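Local coordinates for tRNA (adenine(9)-N1)-methyltransferase (Sulfolobus acidocaldarius, PDB 5A7Z), which catalyses the S-adenosyl-L-methionine-dependent methylation of N1 of adenosine 9 in tRNA, at residues 111-116 / 211-216. Numbering follows the deposited sequence.
Sequences VIDLGL and RATERL
The carboxylate of D113 overlaps the first turn of helix 211-220, each oxygen taking a different backbone N-H. OD1 of D113 accepts from N of A212 at 3.0 Å through its syn lone pair, with an N-H...O angle of 158°. OD2 of D113 accepts from N of T213, also on the syn side but 26° out of the carboxylate plane. Two bonds to successive amides fix the rotation of the group. With CG anti to the backbone N, the carboxylate extends from the end of strand 109-113 to the helix, whose local axis runs at 93° to that of the strand.

OD1 has a further donor in its own segment: N of G115, 3.0 Å from OD1, meets it nearly along the C-O axis and closes an Asx turn. One oxygen thus grips both the helix start and the loop leaving the strand. The side chain of T213 crosses that of D113 aslant, while its OG1 bonds back to O of D210. The N-H groups that the first turn directs at it would probably favour the negative charge of the carboxylate.

Backbone atoms come close where G115 and A212 face each other, their CA atoms 4.8 Å apart. CB of R211 lies against the loop, 3.6 Å from N of L116. A water bridges the same seam, donating to O of D113 at 2.8 Å and accepting from N of R211 and, at 3.2 Å, from N of L116.

V111 and D113 form backbone bonds with strand 196-202, and I112 with strand 148-151, placing D113 at the C-terminal end of an inner parallel strand. The arrangement is an Asx turn whose aspartate carboxylate also binds two backbone amides in the first turn of a helix, joining strand to helix within the SPOUT-type methyltransferase domain of Trm10.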
ATOM      1  N   VAL A 111      -7.963  -3.701  -2.343  1.00 29.84           N
ATOM      2  CA  VAL A 111      -8.609  -4.925  -2.821  1.00 30.62           C
ATOM      3  C   VAL A 111      -8.730  -4.843  -4.306  1.00 29.22           C
ATOM      4  O   VAL A 111      -9.299  -3.868  -4.832  1.00 32.49           O
ATOM      5  CB  VAL A 111      -9.995  -5.070  -2.195  1.00 32.11           C
ATOM      6  CG1 VAL A 111     -10.712  -6.263  -2.755  1.00 33.59           C
ATOM      7  CG2 VAL A 111      -9.867  -5.190  -0.678  1.00 36.35           C
ATOM      8  N   ILE A 112      -8.111  -5.786  -4.999  1.00 31.33           N
ATOM      9  CA  ILE A 112      -8.297  -5.916  -6.441  1.00 34.01           C
ATOM     10  C   ILE A 112      -9.367  -6.966  -6.701  1.00 36.22           C
ATOM     11  O   ILE A 112      -9.192  -8.156  -6.372  1.00 29.60           O
ATOM     12  CB  ILE A 112      -7.003  -6.330  -7.172  1.00 36.59           C
ATOM     13  CG1 ILE A 112      -5.820  -5.444  -6.728  1.00 38.93           C
ATOM     14  CG2 ILE A 112      -7.193  -6.252  -8.687  1.00 33.27           C
ATOM     15  CD1 ILE A 112      -6.114  -3.980  -6.831  1.00 44.61           C
ATOM     16  N   ASP A 113     -10.469  -6.522  -7.299  1.00 34.09           N
ATOM     17  CA  ASP A 113     -11.631  -7.397  -7.516  1.00 36.80           C
ATOM     18  C   ASP A 113     -11.582  -7.999  -8.911  1.00 34.51           C
ATOM     19  O   ASP A 113     -11.937  -7.363  -9.898  1.00 34.23           O
ATOM     20  CB  ASP A 113     -12.920  -6.617  -7.307  1.00 33.75           C
ATOM     21  CG  ASP A 113     -14.173  -7.511  -7.276  1.00 38.30           C
ATOM     22  OD1 ASP A 113     -14.146  -8.684  -7.780  1.00 32.98           O
ATOM     23  OD2 ASP A 113     -15.207  -7.010  -6.762  1.00 38.42           O
ATOM     24  N   LEU A 114     -11.155  -9.246  -8.977  1.00 34.25           N
ATOM     25  CA  LEU A 114     -11.058  -9.944 -10.243  1.00 34.79           C
ATOM     26  C   LEU A 114     -12.192 -10.957 -10.441  1.00 35.50           C
ATOM     27  O   LEU A 114     -12.086 -11.838 -11.270  1.00 38.26           O
ATOM     28  CB  LEU A 114      -9.710 -10.657 -10.328  1.00 36.09           C
ATOM     29  CG  LEU A 114      -8.463  -9.769 -10.478  1.00 39.75           C
ATOM     30  CD1 LEU A 114      -7.266 -10.636 -10.851  1.00 40.89           C
ATOM     31  CD2 LEU A 114      -8.655  -8.647 -11.495  1.00 38.95           C
ATOM     32  N   GLY A 115     -13.279 -10.821  -9.693  1.00 34.96           N
ATOM     33  CA  GLY A 115     -14.512 -11.562  -9.989  1.00 37.44           C
ATOM     34  C   GLY A 115     -14.885 -11.546 -11.474  1.00 35.73           C
ATOM     35  O   GLY A 115     -15.270 -12.541 -12.000  1.00 40.05           O
ATOM     36  N   LEU A 116     -14.703 -10.416 -12.149  1.00 38.46           N
ATOM     37  CA  LEU A 116     -15.075 -10.277 -13.560  1.00 41.93           C
ATOM     38  C   LEU A 116     -14.146 -10.985 -14.588  1.00 44.91           C
ATOM     39  O   LEU A 116     -14.411 -10.903 -15.781  1.00 37.70           O
ATOM     40  CB  LEU A 116     -15.165  -8.774 -13.941  1.00 44.30           C
ATOM     41  CG  LEU A 116     -13.883  -8.041 -14.436  1.00 47.50           C
ATOM     42  CD1 LEU A 116     -14.236  -6.677 -15.025  1.00 49.68           C
ATOM     43  CD2 LEU A 116     -12.815  -7.887 -13.361  1.00 45.84           C
ATOM     44  N   ARG A 211     -17.040  -7.315  -9.347  1.00 31.07           N
ATOM     45  CA  ARG A 211     -18.062  -8.320  -9.385  1.00 32.28           C
ATOM     46  C   ARG A 211     -18.183  -9.113  -8.067  1.00 31.63           C
ATOM     47  O   ARG A 211     -19.272  -9.469  -7.668  1.00 31.07           O
ATOM     48  CB  ARG A 211     -17.759  -9.295 -10.507  1.00 38.15           C
ATOM     49  CG  ARG A 211     -18.790 -10.405 -10.629  1.00 41.02           C
ATOM     50  CD  ARG A 211     -20.105  -9.835 -11.114  1.00 43.35           C
ATOM     51  NE  ARG A 211     -20.958 -10.815 -11.808  1.00 43.29           N
ATOM     52  CZ  ARG A 211     -21.813 -10.490 -12.785  1.00 44.28           C
ATOM     53  NH1 ARG A 211     -21.892  -9.222 -13.211  1.00 42.68           N
ATOM     54  NH2 ARG A 211     -22.585 -11.425 -13.344  1.00 38.31           N
ATOM     55  N   ALA A 212     -17.066  -9.473  -7.444  1.00 30.35           N
ATOM     56  CA  ALA A 212     -17.142 -10.306  -6.234  1.00 31.61           C
ATOM     57  C   ALA A 212     -17.653  -9.456  -5.058  1.00 33.97           C
ATOM     58  O   ALA A 212     -18.347  -9.942  -4.161  1.00 31.63           O
ATOM     59  CB  ALA A 212     -15.806 -10.929  -5.922  1.00 30.79           C
ATOM     60  N   THR A 213     -17.407  -8.162  -5.119  1.00 35.05           N
ATOM     61  CA  THR A 213     -17.951  -7.280  -4.107  1.00 41.44           C
ATOM     62  C   THR A 213     -19.443  -6.948  -4.365  1.00 37.17           C
ATOM     63  O   THR A 213     -20.228  -6.859  -3.431  1.00 41.66           O
ATOM     64  CB  THR A 213     -17.075  -6.003  -3.932  1.00 46.79           C
ATOM     65  OG1 THR A 213     -17.323  -5.063  -4.989  1.00 52.79           O
ATOM     66  CG2 THR A 213     -15.605  -6.375  -3.937  1.00 44.37           C
ATOM     67  N   GLU A 214     -19.832  -6.806  -5.623  1.00 38.38           N
ATOM     68  CA  GLU A 214     -21.260  -6.707  -5.983  1.00 41.27           C
ATOM     69  C   GLU A 214     -22.052  -7.916  -5.493  1.00 37.13           C
ATOM     70  O   GLU A 214     -23.173  -7.801  -5.004  1.00 31.77           O
ATOM     71  CB  GLU A 214     -21.392  -6.570  -7.487  1.00 44.02           C
ATOM     72  CG  GLU A 214     -22.782  -6.762  -8.024  1.00 50.78           C
ATOM     73  CD  GLU A 214     -22.780  -6.832  -9.531  1.00 56.11           C
ATOM     74  OE1 GLU A 214     -22.397  -5.826 -10.152  1.00 65.83           O
ATOM     75  OE2 GLU A 214     -23.090  -7.906 -10.092  1.00 59.75           O
ATOM     76  N   ARG A 215     -21.439  -9.076  -5.596  1.00 37.16           N
ATOM     77  CA  ARG A 215     -22.059 -10.294  -5.148  1.00 38.80           C
ATOM     78  C   ARG A 215     -22.280 -10.281  -3.639  1.00 39.28           C
ATOM     79  O   ARG A 215     -23.354 -10.681  -3.154  1.00 31.03           O
ATOM     80  CB  ARG A 215     -21.207 -11.474  -5.558  1.00 44.51           C
ATOM     81  CG  ARG A 215     -21.614 -12.805  -4.948  1.00 50.07           C
ATOM     82  CD  ARG A 215     -20.644 -13.925  -5.362  1.00 55.76           C
ATOM     83  NE  ARG A 215     -20.030 -13.696  -6.680  1.00 51.82           N
ATOM     84  CZ  ARG A 215     -18.714 -13.742  -6.921  1.00 53.18           C
ATOM     85  NH1 ARG A 215     -17.838 -14.029  -5.947  1.00 56.07           N
ATOM     86  NH2 ARG A 215     -18.273 -13.513  -8.144  1.00 49.62           N
ATOM     87  N   LEU A 216     -21.282  -9.818  -2.892  1.00 38.99           N
ATOM     88  CA  LEU A 216     -21.430  -9.698  -1.438  1.00 43.78           C
ATOM     89  C   LEU A 216     -22.531  -8.689  -1.060  1.00 42.90           C
ATOM     90  O   LEU A 216     -23.378  -8.975  -0.232  1.00 35.25           O
ATOM     91  CB  LEU A 216     -20.118  -9.271  -0.790  1.00 54.65           C
ATOM     92  CG  LEU A 216     -20.020  -9.768   0.652  1.00 65.21           C
ATOM     93  CD1 LEU A 216     -19.582 -11.224   0.650  1.00 73.61           C
ATOM     94  CD2 LEU A 216     -19.066  -8.925   1.469  1.00 68.59           C
TER
HETATM   95  O   HOH W   1     -14.540  -7.525 -10.857  1.00 37.63           O